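Local coordinates for putative molybdenum carrier protein (Syntrophus aciditrophicus SB, PDB 3IMK), which is a putative molybdenum carrier of the circularly permuted YpsA-like SLOG family, with its biochemical role not established, at residues Ile106-Arg110 with Ile111-Asp115. Numbering follows the deposited sequence. Where two conformers were deposited one is given.
Sequences IDLDR and ISIED
Ile-111 turns its CG2 methyl back over the turn that leads into it, where it lies 3.9 Å from CG2 of Ile-106 and 3.4 Å from the carbonyl O of Asp-107. Its first torsion (chi1 -169°) extends CG1 away from the backbone N and leaves CG2 between N and the carbonyl carbon, facing the end of the strand. A second apolar contact forms farther along, less certain because Ile-113 adopts two conformers: in the one described here, its CG2 lies 3.8 Å from CD2 of Leu-108, with CD1 slightly more distant, and the two side chains run obliquely to one another. The same CD2 passes 3.7 Å from the carbonyl O of Ile-111.

Backbone bonds set the course of the chain beneath these side chains. The carbonyl O of Asp-107 accepts from N of Arg-110 at 2.8 Å and, weakly and with a bent N-H...O angle of 134°, from N of Ile-111. One water donates to the carbonyl oxygens of both Leu-108 and Ile-111, bridging the two limbs of the turn. Asp-107 OD1 receives N of Asp-109 at 2.9 Å on its anti side, the donor lying 33° out of the carboxylate plane; this Asx turn is tied to the neighbouring loop because OD1 also accepts from N of Gly-83.

Beyond the turn, Ser-112 N-caps the following helix, its OG accepting a long but nearly straight bond from N of Asp-115. Ile-106 and Ile-111 both rest on Ala-116 of that helix, while Leu-108 and Ile-113 extend to Ala-148 and Asp-151 of helix 145-157. The arrangement is a strand-to-helix connection at the C-terminal end of edge strand 103-107, as in Rossmann-like parallel alpha/beta folds such as that of the SLOG superfamily.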
# COMPACT_ATOMS: atom_id res chain seq x y z
N ILE A 106 -8.16 4.54 4.20
CA ILE A 106 -8.28 5.99 4.06
C ILE A 106 -9.02 6.27 2.76
O ILE A 106 -8.52 5.99 1.68
CB ILE A 106 -6.91 6.67 4.07
CG1 ILE A 106 -6.23 6.48 5.42
CG2 ILE A 106 -7.00 8.16 3.71
CD1 ILE A 106 -7.01 7.07 6.67
N ASP A 107 -10.19 6.91 2.87
CA ASP A 107 -10.99 7.35 1.74
C ASP A 107 -10.75 8.88 1.63
O ASP A 107 -11.27 9.67 2.41
CB ASP A 107 -12.47 7.02 1.96
CG ASP A 107 -13.35 7.47 0.83
OD1 ASP A 107 -12.91 8.24 -0.06
OD2 ASP A 107 -14.52 7.02 0.77
N LEU A 108 -9.95 9.26 0.64
CA LEU A 108 -9.54 10.65 0.46
C LEU A 108 -10.62 11.49 -0.17
O LEU A 108 -10.39 12.68 -0.39
CB LEU A 108 -8.21 10.71 -0.32
CG LEU A 108 -6.99 10.24 0.44
CD1 LEU A 108 -5.76 10.27 -0.45
CD2 LEU A 108 -6.73 11.02 1.72
N ASP A 109 -11.82 10.93 -0.38
CA ASP A 109 -13.01 11.78 -0.58
C ASP A 109 -13.70 12.19 0.73
O ASP A 109 -14.57 13.07 0.72
CB ASP A 109 -14.06 11.11 -1.48
CG ASP A 109 -13.67 11.09 -2.94
OD1 ASP A 109 -12.68 11.73 -3.37
OD2 ASP A 109 -14.40 10.40 -3.72
N ARG A 110 -13.33 11.53 1.84
CA ARG A 110 -14.01 11.74 3.11
C ARG A 110 -13.15 12.44 4.15
O ARG A 110 -13.68 13.00 5.11
CB ARG A 110 -14.49 10.40 3.68
CG ARG A 110 -15.43 9.63 2.78
CD ARG A 110 -16.87 9.91 3.02
NE ARG A 110 -17.25 11.28 2.72
CZ ARG A 110 -17.58 11.75 1.51
NH1 ARG A 110 -17.61 10.95 0.44
NH2 ARG A 110 -17.89 13.04 1.37
N ILE A 111 -11.83 12.39 3.97
CA ILE A 111 -10.89 12.95 4.94
C ILE A 111 -9.79 13.67 4.16
O ILE A 111 -9.34 13.17 3.12
CB ILE A 111 -10.32 11.81 5.85
CG1 ILE A 111 -9.55 12.38 7.03
CG2 ILE A 111 -9.53 10.79 5.06
CD1 ILE A 111 -9.18 11.30 8.10
N SER A 112 -9.28 14.77 4.71
CA SER A 112 -8.14 15.45 4.08
C SER A 112 -6.84 14.66 4.25
O SER A 112 -6.71 13.86 5.14
CB SER A 112 -7.98 16.84 4.69
OG SER A 112 -7.58 16.74 6.05
N ILE A 113 -5.85 14.89 3.37
CA ILE A 113 -4.59 14.18 3.52
C ILE A 113 -3.91 14.50 4.87
O ILE A 113 -3.28 13.62 5.46
CB ILE A 113 -3.58 14.37 2.34
CG1 ILE A 113 -3.21 15.85 2.16
CG2 ILE A 113 -4.14 13.71 1.04
CD1 ILE A 113 -2.07 16.10 1.18
N GLU A 114 -4.03 15.73 5.35
CA GLU A 114 -3.39 16.06 6.61
C GLU A 114 -4.00 15.28 7.76
O GLU A 114 -3.29 14.78 8.62
CB GLU A 114 -3.50 17.55 6.91
CG GLU A 114 -2.79 18.43 5.89
CD GLU A 114 -3.66 18.84 4.69
OE1 GLU A 114 -4.77 18.33 4.51
OE2 GLU A 114 -3.21 19.73 3.90
N ASP A 115 -5.29 15.20 7.81
CA ASP A 115 -5.98 14.50 8.92
C ASP A 115 -5.78 12.97 8.80
O ASP A 115 -5.61 12.25 9.79
CB ASP A 115 -7.45 14.91 8.95
CG ASP A 115 -7.64 16.44 9.20
OD1 ASP A 115 -6.78 17.03 9.82
OD2 ASP A 115 -8.68 16.95 8.87
O HOH W 1 -8.20 13.95 0.65